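Local coordinates for galactose mutarotase-like protein (Clostridium acetobutylicum, PDB 3OS7), which probably binds carbohydrates and may interconvert the alpha and beta anomers of aldoses, at residues A[287-290]-A[296-299]; A[48-53]-A[273-278]; A[217-222]-A[246-251]; A[211-216]-A[305-310]; A[18-23]-A[29-34]. One frame throughout, in Å; residues are numbered along the deposited sequence.

Contact 1: residues A[287-290]-A[296-299]; sequences VIWN and KYAC
Cys299 O is approached by two neighbouring groups of strand 287-289. Trp289 N donates a nearly straight hydrogen bond to it (3.0 Å, 168° at the hydrogen), and Ile288 CA lies 3.4 Å from the same Cys299 O in a CA-H...O contact. The return bond, Cys299 N to Trp289 O, is shorter at 2.8 Å but more bent (154°), which makes Trp289 and Cys299 a hydrogen-bonded antiparallel pair. Both side chains of such a pair leave the sheet on the same face, and here they meet. The sulfur sits near the plane of the indole, at the edge of its six-membered ring, with Cys299 SG 3.8 Å from Trp289 CE3: a sulfur-aromatic contact made alongside the ring. Because CG of Trp289 lies anti to the backbone N (chi1 171°), this benzo edge is turned toward the partner strand. Trp289 CZ3 also comes to 3.5 Å from Tyr297 OH, an oblique approach, the two side chains crossing at a slant. That hydroxyl has its polar partner in Asp291. Beyond the bridged pair a water joins the two chains, donating to Asn290 O (2.7 Å) and to Tyr297 O. The amide of Asn290 turns away to the backbone of Val240, His243 and Ile245. A bound tartrate, probably from the crystallisation liquor, lies about 3 Å from the Trp289 side chain. The two strands form a hairpin flanked by strand 246-256 beside 285-289, and by strand 178-189 beside 297-303.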
# COMPACT_ATOMS: atom_id res chain seq x y z
N VAL A 287 8.97 2.30 -0.15
CA VAL A 287 9.41 2.75 -1.47
C VAL A 287 8.59 3.97 -1.80
O VAL A 287 7.38 4.00 -1.59
CB VAL A 287 9.26 1.66 -2.55
CG1 VAL A 287 9.41 2.27 -3.96
CG2 VAL A 287 10.24 0.52 -2.28
N ILE A 288 9.26 5.03 -2.25
CA ILE A 288 8.58 6.18 -2.79
C ILE A 288 8.92 6.21 -4.28
O ILE A 288 10.09 6.11 -4.66
CB ILE A 288 8.91 7.51 -2.09
CG1 ILE A 288 8.19 8.67 -2.80
CG2 ILE A 288 10.45 7.75 -1.95
CD1 ILE A 288 8.20 9.97 -2.08
N TRP A 289 7.90 6.32 -5.11
CA TRP A 289 8.04 6.31 -6.56
C TRP A 289 6.99 7.26 -7.12
O TRP A 289 5.81 7.06 -6.87
CB TRP A 289 7.84 4.91 -7.10
CG TRP A 289 7.75 4.81 -8.60
CD1 TRP A 289 8.78 4.90 -9.49
CD2 TRP A 289 6.56 4.57 -9.38
NE1 TRP A 289 8.31 4.74 -10.78
CE2 TRP A 289 6.95 4.53 -10.73
CE3 TRP A 289 5.20 4.41 -9.07
CZ2 TRP A 289 6.03 4.32 -11.77
CZ3 TRP A 289 4.29 4.21 -10.10
CH2 TRP A 289 4.71 4.18 -11.43
N ASN A 290 7.41 8.28 -7.85
CA ASN A 290 6.46 9.29 -8.33
C ASN A 290 6.18 9.24 -9.84
O ASN A 290 5.65 10.20 -10.37
CB ASN A 290 6.90 10.69 -7.93
CG ASN A 290 8.19 11.13 -8.62
OD1 ASN A 290 8.81 10.33 -9.34
ND2 ASN A 290 8.60 12.38 -8.40
N LYS A 296 0.80 14.10 -11.58
CA LYS A 296 -0.11 14.59 -10.53
C LYS A 296 -0.43 13.51 -9.48
O LYS A 296 -1.51 13.53 -8.88
CB LYS A 296 -1.43 15.15 -11.09
CG LYS A 296 -1.31 16.09 -12.31
CD LYS A 296 -0.68 17.37 -11.95
CE LYS A 296 -0.51 18.31 -13.19
NZ LYS A 296 0.62 19.28 -13.01
N TYR A 297 0.49 12.56 -9.31
CA TYR A 297 0.39 11.58 -8.24
C TYR A 297 1.75 11.08 -7.81
O TYR A 297 2.76 11.29 -8.50
CB TYR A 297 -0.51 10.40 -8.66
CG TYR A 297 0.12 9.30 -9.47
CD1 TYR A 297 0.39 9.45 -10.83
CD2 TYR A 297 0.37 8.06 -8.90
CE1 TYR A 297 0.96 8.41 -11.57
CE2 TYR A 297 0.90 7.03 -9.62
CZ TYR A 297 1.21 7.19 -10.95
OH TYR A 297 1.74 6.12 -11.63
N ALA A 298 1.78 10.43 -6.66
CA ALA A 298 2.97 9.76 -6.21
C ALA A 298 2.55 8.54 -5.42
O ALA A 298 1.52 8.56 -4.74
CB ALA A 298 3.88 10.68 -5.36
N CYS A 299 3.34 7.48 -5.54
CA CYS A 299 3.18 6.29 -4.72
C CYS A 299 4.09 6.27 -3.49
O CYS A 299 5.31 6.50 -3.57
CB CYS A 299 3.41 5.04 -5.53
SG CYS A 299 2.11 4.85 -6.83
O HOH W 1 3.56 11.77 -11.19

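Contact 2: residues A[48-53]-A[273-278]; sequences KGVTIL and TRVVYE
Residues 48-53 run past strand 273-278 without a hydrogen bond between them; the nearest CA atoms, Ile52 CA and Val275 CA, are 7.2 Å apart, a separation filled by side chains rather than by peptide groups. Just before the short strand 50-51, Gly49 and Val50 both face Asp45 in a G1 beta bulge, Gly49 taking the positive phi of that motif. From there Val50 and Ile52 point at the partner strand while Thr51, between them, points away; Thr273 and Val275 point back at them, and Arg274 between them takes no part. Four methyl-bearing side chains therefore make the whole contact. Val50 and Thr273 reach toward each other tip to tip, Val50 CG2 to Thr273 CG2 at 4.2 Å, a relaxed approach that leaves the Thr273 hydroxyl bonded to Lys271 O. Val275 works with both of its branches. Its CG1, opposite the backbone N in torsion (chi1 168°), lies 3.8 Å from Ile52 CG2, whereas Val275 CG2 faces Ile52 CG1 at 4.1 Å and Val50 CG1 at 4.3 Å. Phe192 packs against Val50, Thr273 and Val275, and Ile338 of strand 329-340 against Val50 and Thr273. The contact seats the end of the N-terminal five-stranded sheet, strand 50-51 and the residue after it, on strand 273-279 of the larger beta framework, consistent with the layered beta fold of the galactose mutarotase family.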
# COMPACT_ATOMS: atom_id res chain seq x y z
N LYS A 48 -14.42 19.26 2.72
CA LYS A 48 -13.11 19.91 2.71
C LYS A 48 -12.56 20.05 1.30
O LYS A 48 -11.56 20.73 1.10
CB LYS A 48 -12.13 19.15 3.60
CG LYS A 48 -12.46 19.19 5.07
CD LYS A 48 -11.35 18.55 5.87
CE LYS A 48 -11.67 18.51 7.37
NZ LYS A 48 -10.47 18.07 8.16
N GLY A 49 -13.20 19.40 0.34
CA GLY A 49 -12.73 19.40 -1.03
C GLY A 49 -11.46 18.59 -1.24
O GLY A 49 -10.68 18.88 -2.15
N VAL A 50 -11.24 17.57 -0.41
CA VAL A 50 -9.99 16.80 -0.46
C VAL A 50 -10.31 15.42 -1.00
O VAL A 50 -11.29 14.79 -0.56
CB VAL A 50 -9.32 16.69 0.91
CG1 VAL A 50 -8.16 15.70 0.88
CG2 VAL A 50 -8.85 18.08 1.40
N THR A 51 -9.52 14.98 -1.98
CA THR A 51 -9.57 13.60 -2.44
C THR A 51 -8.15 13.02 -2.34
O THR A 51 -7.22 13.46 -3.02
CB THR A 51 -10.20 13.42 -3.85
OG1 THR A 51 -10.09 12.05 -4.23
CG2 THR A 51 -9.55 14.29 -4.90
N ILE A 52 -8.00 12.05 -1.46
CA ILE A 52 -6.66 11.55 -1.08
C ILE A 52 -6.04 10.59 -2.10
O ILE A 52 -4.86 10.71 -2.43
CB ILE A 52 -6.72 10.85 0.27
CG1 ILE A 52 -7.13 11.84 1.36
CG2 ILE A 52 -5.38 10.13 0.58
CD1 ILE A 52 -7.29 11.19 2.75
N LEU A 53 -6.80 9.61 -2.53
CA LEU A 53 -6.26 8.50 -3.33
C LEU A 53 -6.50 8.72 -4.82
O LEU A 53 -7.58 9.17 -5.23
CB LEU A 53 -6.90 7.15 -2.94
CG LEU A 53 -6.65 6.68 -1.51
CD1 LEU A 53 -7.55 5.51 -1.09
CD2 LEU A 53 -5.14 6.38 -1.30
N THR A 273 -3.61 22.38 4.71
CA THR A 273 -4.08 21.00 4.86
C THR A 273 -2.95 19.98 4.68
O THR A 273 -2.12 20.11 3.79
CB THR A 273 -5.17 20.71 3.79
OG1 THR A 273 -6.15 21.75 3.83
CG2 THR A 273 -5.85 19.35 4.02
N ARG A 274 -2.98 18.94 5.52
CA ARG A 274 -2.02 17.84 5.49
C ARG A 274 -2.79 16.53 5.32
O ARG A 274 -3.78 16.31 6.04
CB ARG A 274 -1.25 17.81 6.81
CG ARG A 274 -0.28 16.70 6.89
CD ARG A 274 0.38 16.60 8.24
NE ARG A 274 1.19 17.78 8.51
CZ ARG A 274 0.92 18.70 9.41
NH1 ARG A 274 -0.16 18.62 10.16
NH2 ARG A 274 1.74 19.75 9.54
N VAL A 275 -2.35 15.68 4.40
CA VAL A 275 -2.83 14.30 4.30
C VAL A 275 -1.84 13.41 5.04
O VAL A 275 -0.64 13.53 4.84
CB VAL A 275 -2.96 13.82 2.83
CG1 VAL A 275 -3.17 12.31 2.78
CG2 VAL A 275 -4.15 14.58 2.14
N VAL A 276 -2.35 12.60 5.96
CA VAL A 276 -1.49 11.77 6.80
C VAL A 276 -1.71 10.28 6.51
O VAL A 276 -2.86 9.81 6.46
CB VAL A 276 -1.76 12.03 8.31
CG1 VAL A 276 -0.83 11.17 9.17
CG2 VAL A 276 -1.62 13.52 8.66
N TYR A 277 -0.61 9.56 6.36
CA TYR A 277 -0.60 8.13 6.12
C TYR A 277 0.24 7.50 7.23
O TYR A 277 1.47 7.41 7.14
CB TYR A 277 0.02 7.85 4.74
CG TYR A 277 -0.04 6.43 4.20
CD1 TYR A 277 -0.91 5.47 4.70
CD2 TYR A 277 0.79 6.06 3.12
CE1 TYR A 277 -0.98 4.20 4.11
CE2 TYR A 277 0.73 4.79 2.58
CZ TYR A 277 -0.13 3.87 3.07
OH TYR A 277 -0.21 2.61 2.49
N GLU A 278 -0.44 7.09 8.29
CA GLU A 278 0.21 6.52 9.48
C GLU A 278 0.29 5.00 9.34
O GLU A 278 -0.66 4.33 8.95
CB GLU A 278 -0.58 6.92 10.73
CG GLU A 278 0.05 6.54 12.04
CD GLU A 278 -0.61 7.21 13.27
OE1 GLU A 278 -1.61 7.96 13.15
OE2 GLU A 278 -0.06 6.98 14.37

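Contact 3: residues A[217-222]-A[246-251]; sequences NLPTGE and ESLFSL
The side-chain amide of Asn217 and the carboxylate of Glu246 cross at about a right angle, their planes 61° apart, so neither lies flat against the other. Their nearest atoms, Asn217 ND2 and Glu246 OE2, are 3.5 Å apart and form no direct hydrogen bond. A water makes the link instead: it accepts from Asn217 ND2 at 3.2 Å and donates to Glu246 OE1 at 2.6 Å, the oxygen other than the one nearer the amide. Glu246 reaches this far because its chain is fully extended, with CG trans to the backbone N (chi1 -175°). On its way it passes Trp289, against which it packs. Two residues along, the contact becomes apolar: Pro219 CG rests 4.3 Å from Leu248 CD2, and both residues also pack on Ile307. The corner of the chain beyond is held by an ST turn, in which Thr220 OG1 accepts from Glu222 N (3.1 Å). The same hydroxyl donates to Glu222 OE1, using the anti lone pair of that oxygen, at 2.7 Å from Thr220 OG1. With a water as intermediary and one loose methylene-to-methyl contact, the two segments are joined only lightly to each other, and their polar link, being water-mediated, is probably adaptable.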
# COMPACT_ATOMS: atom_id res chain seq x y z
N ASN A 217 17.28 -3.00 -9.92
CA ASN A 217 16.45 -2.52 -8.83
C ASN A 217 16.38 -3.42 -7.59
O ASN A 217 15.47 -3.27 -6.79
CB ASN A 217 15.06 -2.09 -9.32
CG ASN A 217 15.11 -0.81 -10.16
OD1 ASN A 217 16.01 -0.00 -10.00
ND2 ASN A 217 14.16 -0.64 -11.04
N LEU A 218 17.38 -4.28 -7.43
CA LEU A 218 17.54 -5.14 -6.25
C LEU A 218 18.49 -4.43 -5.27
O LEU A 218 19.44 -3.78 -5.70
CB LEU A 218 18.12 -6.49 -6.65
CG LEU A 218 17.28 -7.25 -7.68
CD1 LEU A 218 18.09 -8.41 -8.32
CD2 LEU A 218 16.03 -7.73 -7.05
N PRO A 219 18.23 -4.55 -3.96
CA PRO A 219 19.15 -3.91 -3.02
C PRO A 219 20.52 -4.49 -3.08
O PRO A 219 20.69 -5.72 -3.23
CB PRO A 219 18.55 -4.20 -1.65
CG PRO A 219 17.17 -4.69 -1.91
CD PRO A 219 17.13 -5.24 -3.28
N THR A 220 21.53 -3.63 -2.93
CA THR A 220 22.90 -4.11 -2.79
C THR A 220 23.16 -4.65 -1.41
O THR A 220 24.13 -5.39 -1.21
CB THR A 220 23.93 -3.02 -3.09
OG1 THR A 220 23.89 -2.03 -2.05
CG2 THR A 220 23.65 -2.37 -4.41
N GLY A 221 22.34 -4.25 -0.45
CA GLY A 221 22.57 -4.59 0.95
C GLY A 221 23.25 -3.48 1.74
O GLY A 221 23.34 -3.57 2.96
N GLU A 222 23.70 -2.44 1.05
CA GLU A 222 24.32 -1.29 1.67
C GLU A 222 23.25 -0.30 2.06
O GLU A 222 22.33 -0.04 1.30
CB GLU A 222 25.24 -0.57 0.70
CG GLU A 222 26.39 -1.36 0.13
CD GLU A 222 26.93 -0.67 -1.12
OE1 GLU A 222 26.32 -0.80 -2.23
OE2 GLU A 222 27.93 0.06 -0.98
N GLU A 246 12.64 7.54 -7.18
CA GLU A 246 12.40 6.10 -6.99
C GLU A 246 13.40 5.65 -5.95
O GLU A 246 14.58 5.48 -6.25
CB GLU A 246 12.55 5.30 -8.30
CG GLU A 246 12.19 3.83 -8.14
CD GLU A 246 12.31 3.00 -9.44
OE1 GLU A 246 12.47 3.58 -10.53
OE2 GLU A 246 12.23 1.75 -9.33
N SER A 247 12.94 5.52 -4.70
CA SER A 247 13.87 5.31 -3.59
C SER A 247 13.36 4.30 -2.58
O SER A 247 12.16 4.23 -2.31
CB SER A 247 14.08 6.62 -2.86
OG SER A 247 14.71 7.59 -3.68
N LEU A 248 14.29 3.59 -1.94
CA LEU A 248 13.96 2.63 -0.90
C LEU A 248 14.55 3.10 0.45
O LEU A 248 15.77 3.33 0.54
CB LEU A 248 14.55 1.28 -1.26
CG LEU A 248 14.48 0.18 -0.22
CD1 LEU A 248 13.03 -0.19 0.17
CD2 LEU A 248 15.28 -1.05 -0.71
N PHE A 249 13.69 3.20 1.47
CA PHE A 249 14.13 3.55 2.82
C PHE A 249 13.69 2.52 3.82
O PHE A 249 12.64 1.88 3.65
CB PHE A 249 13.50 4.89 3.22
CG PHE A 249 13.95 6.05 2.38
CD1 PHE A 249 15.21 6.65 2.59
CD2 PHE A 249 13.15 6.52 1.37
CE1 PHE A 249 15.62 7.72 1.81
CE2 PHE A 249 13.55 7.59 0.60
CZ PHE A 249 14.80 8.19 0.81
N SER A 250 14.45 2.36 4.90
CA SER A 250 13.86 1.81 6.12
C SER A 250 13.12 2.90 6.89
O SER A 250 13.38 4.08 6.71
CB SER A 250 14.92 1.14 6.99
OG SER A 250 16.06 1.95 7.15
N LEU A 251 12.22 2.48 7.78
CA LEU A 251 11.40 3.39 8.55
C LEU A 251 11.77 3.36 10.02
O LEU A 251 12.25 2.35 10.54
CB LEU A 251 9.93 2.99 8.44
CG LEU A 251 9.30 3.17 7.04
CD1 LEU A 251 7.88 2.63 7.05
CD2 LEU A 251 9.34 4.63 6.64
O HOH W 2 14.00 2.34 -12.28

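Contact 4: residues A[211-216]-A[305-310]; sequences WKQDSR and SIINSP
Trp211 and Ile306 meet at about a right angle, the CD1 methyl of Ile306 standing 3.5 Å above the indole plane of Trp211 and displaced toward the rim. The closest ring atom is Trp211 CE3, 3.6 Å from Ile306 CD1. With CG1 trans to N (chi1 -162°), Ile306 sends its long branch out to the benzo part of the indole, while NE1, in the pyrrole part, is hydrogen-bonded to Ser250 OG. The second pair repeats the perpendicular arrangement: Ile307 CD1 ends 3.4 Å from Gln213 NE2. This amide nitrogen donates to Asn217 O, which restrains the rotation of the amide, whose NE2 end lies against the methyl. Leu248 packs against all four side chains.

Each segment is also shaped from within. Asp214 OD1 accepts from Arg216 N (3.0 Å), which comes from 51° above the carboxylate plane, and from Leu218 N, giving an Asx turn after the strand. In the partner segment, Ser305 OG and Ser309 OG share a hydrogen bond of 2.8 Å. Ile306 to Ser309 make a type II beta turn, with Asn308 in the left-handed position; its first two residues, Ile306 and Ile307, point at the strand, setting two apolar side chains against Trp211 and Gln213 at the end of strand 201-213.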
# COMPACT_ATOMS: atom_id res chain seq x y z
N TRP A 211 18.58 2.78 1.24
CA TRP A 211 19.13 1.48 0.80
C TRP A 211 19.37 1.56 -0.70
O TRP A 211 18.44 1.79 -1.49
CB TRP A 211 18.17 0.35 1.16
CG TRP A 211 18.06 0.20 2.63
CD1 TRP A 211 17.31 0.99 3.49
CD2 TRP A 211 18.74 -0.74 3.45
NE1 TRP A 211 17.48 0.58 4.78
CE2 TRP A 211 18.35 -0.48 4.80
CE3 TRP A 211 19.64 -1.79 3.19
CZ2 TRP A 211 18.83 -1.21 5.86
CZ3 TRP A 211 20.11 -2.55 4.29
CH2 TRP A 211 19.70 -2.25 5.59
N LYS A 212 20.64 1.43 -1.08
CA LYS A 212 21.03 1.51 -2.47
C LYS A 212 20.46 0.33 -3.25
O LYS A 212 20.44 -0.81 -2.76
CB LYS A 212 22.56 1.49 -2.58
CG LYS A 212 23.15 1.73 -3.98
CD LYS A 212 24.70 1.80 -3.90
CE LYS A 212 25.36 1.74 -5.30
NZ LYS A 212 26.79 2.18 -5.30
N GLN A 213 20.04 0.61 -4.47
CA GLN A 213 19.63 -0.41 -5.42
C GLN A 213 20.58 -0.49 -6.63
O GLN A 213 21.17 0.51 -7.03
CB GLN A 213 18.20 -0.12 -5.89
CG GLN A 213 17.15 -0.38 -4.79
CD GLN A 213 15.80 0.13 -5.15
OE1 GLN A 213 15.46 1.26 -4.83
NE2 GLN A 213 15.02 -0.70 -5.88
N ASP A 214 20.72 -1.70 -7.18
CA ASP A 214 21.56 -1.96 -8.35
C ASP A 214 20.76 -1.71 -9.64
O ASP A 214 19.64 -1.21 -9.61
CB ASP A 214 22.22 -3.37 -8.30
CG ASP A 214 21.23 -4.56 -8.43
OD1 ASP A 214 20.06 -4.37 -8.82
OD2 ASP A 214 21.66 -5.71 -8.13
N SER A 215 21.35 -2.07 -10.78
CA SER A 215 20.72 -1.74 -12.06
C SER A 215 19.49 -2.61 -12.36
O SER A 215 18.72 -2.27 -13.25
CB SER A 215 21.75 -1.88 -13.18
OG SER A 215 22.12 -3.24 -13.29
N ARG A 216 19.29 -3.70 -11.59
CA ARG A 216 18.04 -4.49 -11.68
C ARG A 216 17.02 -4.11 -10.61
O ARG A 216 16.00 -4.76 -10.42
CB ARG A 216 18.38 -5.97 -11.61
CG ARG A 216 19.13 -6.46 -12.84
CD ARG A 216 19.59 -7.88 -12.70
NE ARG A 216 18.45 -8.76 -12.52
CZ ARG A 216 18.45 -9.89 -11.82
NH1 ARG A 216 19.55 -10.32 -11.19
NH2 ARG A 216 17.34 -10.61 -11.75
N SER A 305 9.14 -5.73 4.76
CA SER A 305 10.50 -6.14 4.60
C SER A 305 11.13 -5.40 3.43
O SER A 305 10.45 -4.77 2.63
CB SER A 305 10.59 -7.65 4.38
OG SER A 305 10.11 -8.09 3.12
N ILE A 306 12.45 -5.52 3.36
CA ILE A 306 13.21 -4.95 2.30
C ILE A 306 12.83 -5.61 0.96
O ILE A 306 12.34 -6.74 0.91
CB ILE A 306 14.74 -5.05 2.60
CG1 ILE A 306 15.53 -4.09 1.74
CG2 ILE A 306 15.26 -6.51 2.46
CD1 ILE A 306 16.98 -3.99 2.19
N ILE A 307 13.06 -4.89 -0.13
CA ILE A 307 12.94 -5.46 -1.45
C ILE A 307 13.82 -6.72 -1.52
O ILE A 307 14.94 -6.71 -1.01
CB ILE A 307 13.42 -4.48 -2.54
CG1 ILE A 307 12.53 -3.24 -2.57
CG2 ILE A 307 13.44 -5.19 -3.94
CD1 ILE A 307 12.96 -2.21 -3.65
N ASN A 308 13.29 -7.79 -2.12
CA ASN A 308 14.03 -9.06 -2.31
C ASN A 308 14.42 -9.71 -0.97
O ASN A 308 15.41 -10.40 -0.92
CB ASN A 308 15.27 -8.79 -3.18
CG ASN A 308 15.93 -10.07 -3.75
OD1 ASN A 308 15.26 -11.04 -4.10
ND2 ASN A 308 17.25 -10.03 -3.91
N SER A 309 13.65 -9.47 0.09
CA SER A 309 14.01 -9.89 1.45
C SER A 309 14.35 -11.39 1.62
O SER A 309 15.25 -11.71 2.38
CB SER A 309 12.91 -9.52 2.47
OG SER A 309 11.72 -10.27 2.31
N PRO A 310 13.68 -12.30 0.91
CA PRO A 310 14.06 -13.70 1.07
C PRO A 310 15.48 -14.03 0.62
O PRO A 310 16.02 -15.07 1.02
CB PRO A 310 13.04 -14.44 0.19
CG PRO A 310 11.95 -13.51 0.01
CD PRO A 310 12.55 -12.17 -0.02

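Contact 5: residues A[18-23]-A[29-34]; sequences HKCIRF and EALIIP
Four backbone hydrogen bonds join Ile21 with Ile32 and Phe23 with Ala30, two to each pair. The shortest, Ala30 N to Phe23 O, measures 2.8 Å with an N-H...O angle of 169°; Ile21 N to Ile32 O, at 3.1 Å, is the longest. Between these pairs, Arg22 and Leu31 form the non-hydrogen-bonded pair, where Arg22 CA lies 3.3 Å from Ala30 O in one of three CA-H...O contacts.

Aromatic packing comes from Phe23. Its ring is brought back over the partner strand by a chi1 of 56°, CG lying between N and the carbonyl carbon, and Ala30 CB stands over one ring face, 3.8 Å from the Phe23 centroid. Ile32 CG2 touches the same ring more obliquely and also packs on Ile21 CB at 3.6 Å.

The two strands make a tight antiparallel hairpin, 18-25 and 28-33, in the middle of the N-terminal five-stranded sheet, with 8-14 on one flank and 39-45 on the other. The face bearing Ile21, Phe23 and Ile32 packs on strands 128-137 and 151-160, as layers do in a beta sandwich.

On the other face, charge and apolar groups mix. Leu31 CD1 lies over one face of the Arg22 guanidinium and 3.6 Å from Cys20 SG. Arg22 pairs with Glu12 in a salt bridge. Glu29 is only a near neighbour: its OE2 meets Arg22 CD at 3.3 Å, with carboxylate and guanidinium planes 85° apart and their charged atoms beyond salt-bridge distance.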
# COMPACT_ATOMS: atom_id res chain seq x y z
N HIS A 18 -19.81 -4.80 -12.62
CA HIS A 18 -19.02 -5.12 -11.42
C HIS A 18 -19.59 -4.51 -10.16
O HIS A 18 -20.03 -3.39 -10.16
CB HIS A 18 -17.58 -4.67 -11.60
CG HIS A 18 -16.93 -5.30 -12.78
ND1 HIS A 18 -16.33 -6.54 -12.72
CD2 HIS A 18 -16.81 -4.88 -14.06
CE1 HIS A 18 -15.86 -6.85 -13.92
NE2 HIS A 18 -16.13 -5.85 -14.74
N LYS A 19 -19.60 -5.29 -9.09
CA LYS A 19 -20.10 -4.80 -7.84
C LYS A 19 -19.02 -3.92 -7.19
O LYS A 19 -17.81 -4.16 -7.34
CB LYS A 19 -20.53 -5.96 -6.95
CG LYS A 19 -21.77 -6.69 -7.54
CD LYS A 19 -22.27 -7.83 -6.65
CE LYS A 19 -22.56 -9.10 -7.44
NZ LYS A 19 -22.39 -10.29 -6.56
N CYS A 20 -19.44 -2.84 -6.56
CA CYS A 20 -18.50 -2.05 -5.78
C CYS A 20 -19.24 -1.67 -4.51
O CYS A 20 -20.48 -1.77 -4.45
CB CYS A 20 -18.04 -0.85 -6.57
SG CYS A 20 -19.24 0.47 -6.85
N ILE A 21 -18.48 -1.31 -3.48
CA ILE A 21 -19.05 -0.82 -2.24
C ILE A 21 -18.58 0.60 -1.98
O ILE A 21 -17.36 0.86 -1.90
CB ILE A 21 -18.69 -1.71 -1.01
CG1 ILE A 21 -19.00 -3.20 -1.23
CG2 ILE A 21 -19.38 -1.16 0.26
CD1 ILE A 21 -20.45 -3.55 -1.29
N ARG A 22 -19.53 1.53 -1.89
CA ARG A 22 -19.27 2.91 -1.48
C ARG A 22 -19.67 3.03 -0.01
O ARG A 22 -20.71 2.53 0.40
CB ARG A 22 -20.13 3.84 -2.31
CG ARG A 22 -19.59 5.20 -2.50
CD ARG A 22 -20.42 5.95 -3.56
NE ARG A 22 -20.41 5.34 -4.89
CZ ARG A 22 -19.53 5.60 -5.86
NH1 ARG A 22 -18.52 6.43 -5.67
NH2 ARG A 22 -19.64 4.99 -7.02
N PHE A 23 -18.83 3.66 0.79
CA PHE A 23 -19.11 3.75 2.23
C PHE A 23 -18.69 5.10 2.78
O PHE A 23 -17.74 5.71 2.27
CB PHE A 23 -18.57 2.53 3.03
CG PHE A 23 -17.07 2.25 2.90
CD1 PHE A 23 -16.52 1.82 1.70
CD2 PHE A 23 -16.25 2.28 4.02
CE1 PHE A 23 -15.17 1.50 1.61
CE2 PHE A 23 -14.89 2.00 3.92
CZ PHE A 23 -14.35 1.61 2.72
N GLU A 29 -15.86 9.67 2.55
CA GLU A 29 -16.48 8.69 1.68
C GLU A 29 -15.39 7.91 0.94
O GLU A 29 -14.39 8.51 0.49
CB GLU A 29 -17.41 9.38 0.69
CG GLU A 29 -18.13 8.44 -0.25
CD GLU A 29 -19.05 9.18 -1.21
OE1 GLU A 29 -19.66 10.19 -0.78
OE2 GLU A 29 -19.14 8.75 -2.39
N ALA A 30 -15.56 6.60 0.84
CA ALA A 30 -14.63 5.70 0.16
C ALA A 30 -15.34 4.81 -0.86
O ALA A 30 -16.56 4.60 -0.80
CB ALA A 30 -13.87 4.84 1.15
N LEU A 31 -14.56 4.26 -1.77
CA LEU A 31 -15.07 3.35 -2.79
C LEU A 31 -14.09 2.19 -2.90
O LEU A 31 -12.92 2.41 -3.13
CB LEU A 31 -15.20 4.07 -4.13
CG LEU A 31 -15.64 3.22 -5.33
CD1 LEU A 31 -17.01 2.58 -5.06
CD2 LEU A 31 -15.65 4.12 -6.57
N ILE A 32 -14.59 0.96 -2.75
CA ILE A 32 -13.79 -0.21 -2.86
C ILE A 32 -14.29 -1.12 -3.99
O ILE A 32 -15.50 -1.22 -4.24
CB ILE A 32 -13.71 -0.98 -1.50
CG1 ILE A 32 -12.62 -2.06 -1.53
CG2 ILE A 32 -15.07 -1.59 -1.11
CD1 ILE A 32 -12.38 -2.69 -0.12
N ILE A 33 -13.32 -1.72 -4.71
CA ILE A 33 -13.61 -2.59 -5.86
C ILE A 33 -13.17 -4.04 -5.57
O ILE A 33 -12.02 -4.42 -5.84
CB ILE A 33 -12.92 -2.13 -7.15
CG1 ILE A 33 -13.03 -0.61 -7.38
CG2 ILE A 33 -13.52 -2.91 -8.35
CD1 ILE A 33 -14.44 -0.09 -7.54
N PRO A 34 -14.08 -4.86 -5.02
CA PRO A 34 -13.72 -6.23 -4.68
C PRO A 34 -13.13 -7.05 -5.83
O PRO A 34 -12.12 -7.74 -5.63
CB PRO A 34 -15.03 -6.83 -4.16
CG PRO A 34 -15.79 -5.65 -3.65
CD PRO A 34 -15.44 -4.52 -4.59

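In the fold
From the N terminus, contact 5 closes first, a local hairpin bridging five residues. Contact 2 opens at residues 48-53 and closes at 273-278, with 219 residues between its segments, tying the N-terminal sheet to the larger beta framework. Contact 4 opens at 211-216 within that span but closes beyond it, at 305-310, so the two cross. Contact 3, from 217-222 to 246-251, falls inside both spans; contact 1, a second short hairpin, falls inside contact 4 only. Contacts 1 and 3, and contacts 3 and 4 (centres about 5 Å apart), meet through neighbouring strands; contacts 1 and 4 touch by side-chain packing on the 305-310 loop. Contact 5 lies across the chain's centre from contacts 3 and 4, about 34 Å from each, centre to centre.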